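Local atomic coordinates of NAD-dependent epimerase/dehydratase (Methylobacillus flagellatus KT, PDB entry 3GPI), a protein that is of unknown function but probably binds NAD(P) in a Rossmann-type fold, as related epimerases and dehydratases of the short-chain dehydrogenase/reductase group do. Residues A[91-96]-A[142-147]. Numbering follows the deposited sequence.
Sequences NTLSAL and ALLAAY
One face of the Tyr147 ring is covered by a methyl of Leu93: CD1 lies 4.2 Å from the ring centroid and 25° off the normal, a CH-pi contact displaced toward the rim. Its closest ring atom is Tyr147 CZ, 3.8 Å from Leu93 CD1. The other methyl, Leu93 CD2, lies on the same side but out by the rim, 3.9 Å from Tyr147 CE2, while Tyr147 OH sits over Leu93 CB at 3.7 Å. The tyrosine side chain leaves its backbone toward helix 86-95, and chi1 of -71°, with CG anti to the carbonyl carbon, carries the ring on to Leu93. Helices 86-95 and 132-143 are neighbours on one side of the Rossmann-type sheet; here the end of the first meets the end of the second and the 3-10 turn after it, and beneath them Leu93 and Leu144 both rest on Val104 of strand 103-109. The same methyl, Leu93 CD1, also packs against Leu143 CD2 at 4.1 Å and, more loosely, Leu144 CD2 at 4.3 Å. Replacing Tyr147 with an alanine would probably strip Leu93 CD1 of the ring face and CD2 of its contact with CE2, opening a gap beside Leu93, between helix 86-95 and the turn that follows helix 132-143. The backbone behind the ring is separately anchored, Tyr147 O accepting hydrogen bonds from Arg208 and Ser149.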
loop_
_atom_site.group_PDB
_atom_site.type_symbol
_atom_site.label_atom_id
_atom_site.label_comp_id
_atom_site.label_asym_id
_atom_site.label_seq_id
_atom_site.Cartn_x
_atom_site.Cartn_y
_atom_site.Cartn_z
ATOM N N ASN A 91 19.687 5.318 0.822
ATOM C CA ASN A 91 20.327 5.895 -0.363
ATOM C C ASN A 91 19.513 7.074 -0.877
ATOM O O ASN A 91 20.078 8.124 -1.195
ATOM C CB ASN A 91 20.507 4.856 -1.473
ATOM C CG ASN A 91 21.548 3.799 -1.119
ATOM O OD1 ASN A 91 22.303 3.960 -0.160
ATOM N ND2 ASN A 91 21.566 2.732 -1.885
ATOM N N THR A 92 18.193 6.902 -0.917
ATOM C CA THR A 92 17.285 7.941 -1.409
ATOM C C THR A 92 17.296 9.144 -0.480
ATOM O O THR A 92 17.404 10.295 -0.937
ATOM C CB THR A 92 15.856 7.394 -1.538
ATOM O OG1 THR A 92 15.828 6.347 -2.507
ATOM C CG2 THR A 92 14.922 8.468 -2.048
ATOM N N LEU A 93 17.191 8.943 0.826
ATOM C CA LEU A 93 17.254 10.059 1.735
ATOM C C LEU A 93 18.585 10.798 1.670
ATOM O O LEU A 93 18.630 12.019 1.649
ATOM C CB LEU A 93 16.981 9.608 3.159
ATOM C CG LEU A 93 15.583 9.033 3.364
ATOM C CD1 LEU A 93 15.522 8.288 4.717
ATOM C CD2 LEU A 93 14.555 10.163 3.324
ATOM N N SER A 94 19.680 10.046 1.617
ATOM C CA SER A 94 20.994 10.652 1.506
ATOM C C SER A 94 21.092 11.498 0.227
ATOM O O SER A 94 21.644 12.614 0.261
ATOM C CB SER A 94 22.050 9.562 1.470
ATOM O OG SER A 94 23.326 10.149 1.240
ATOM N N ALA A 95 20.542 10.985 -0.865
ATOM C CA ALA A 95 20.614 11.679 -2.171
ATOM C C ALA A 95 19.775 12.953 -2.142
ATOM O O ALA A 95 19.980 13.843 -2.980
ATOM C CB ALA A 95 20.164 10.781 -3.296
ATOM N N LEU A 96 18.827 13.045 -1.213
ATOM C CA LEU A 96 17.970 14.220 -1.103
ATOM C C LEU A 96 18.531 15.251 -0.168
ATOM O O LEU A 96 17.836 16.212 0.156
ATOM C CB LEU A 96 16.547 13.835 -0.667
ATOM C CG LEU A 96 15.777 13.181 -1.819
ATOM C CD1 LEU A 96 14.463 12.554 -1.342
ATOM C CD2 LEU A 96 15.511 14.168 -2.971
ATOM N N ALA A 142 12.547 1.823 10.606
ATOM C CA ALA A 142 13.217 2.287 11.828
ATOM C C ALA A 142 13.933 3.597 11.596
ATOM O O ALA A 142 13.941 4.478 12.477
ATOM C CB ALA A 142 14.203 1.233 12.313
ATOM N N LEU A 143 14.532 3.686 10.412
ATOM C CA LEU A 143 15.298 4.827 9.937
ATOM C C LEU A 143 14.503 6.114 10.059
ATOM O O LEU A 143 14.974 7.120 10.584
ATOM C CB LEU A 143 15.667 4.583 8.480
ATOM C CG LEU A 143 16.790 5.378 7.808
ATOM C CD1 LEU A 143 18.134 5.262 8.587
ATOM C CD2 LEU A 143 16.961 4.887 6.400
ATOM N N LEU A 144 13.263 6.078 9.607
ATOM C CA LEU A 144 12.435 7.275 9.648
ATOM C C LEU A 144 12.222 7.921 11.022
ATOM O O LEU A 144 11.609 8.991 11.094
ATOM C CB LEU A 144 11.086 6.973 9.005
ATOM C CG LEU A 144 11.215 6.559 7.546
ATOM C CD1 LEU A 144 9.864 6.111 6.993
ATOM C CD2 LEU A 144 11.793 7.684 6.720
ATOM N N ALA A 145 12.723 7.312 12.111
ATOM C CA ALA A 145 12.517 7.883 13.457
ATOM C C ALA A 145 13.007 9.340 13.587
ATOM O O ALA A 145 12.410 10.122 14.338
ATOM C CB ALA A 145 13.173 7.001 14.542
ATOM N N ALA A 146 14.061 9.672 12.844
ATOM C CA ALA A 146 14.674 11.016 12.865
ATOM C C ALA A 146 14.060 12.003 11.892
ATOM O O ALA A 146 14.431 13.179 11.877
ATOM C CB ALA A 146 16.153 10.923 12.594
ATOM N N TYR A 147 13.148 11.520 11.049
ATOM C CA TYR A 147 12.531 12.343 10.019
ATOM C C TYR A 147 11.090 12.689 10.341
ATOM O O TYR A 147 10.380 11.908 10.947
ATOM C CB TYR A 147 12.520 11.575 8.705
ATOM C CG TYR A 147 13.887 11.436 8.108
ATOM C CD1 TYR A 147 14.788 10.501 8.625
ATOM C CD2 TYR A 147 14.280 12.242 7.038
ATOM C CE1 TYR A 147 16.060 10.380 8.105
ATOM C CE2 TYR A 147 15.559 12.128 6.491
ATOM C CZ TYR A 147 16.432 11.187 7.035
ATOM O OH TYR A 147 17.694 11.070 6.493
#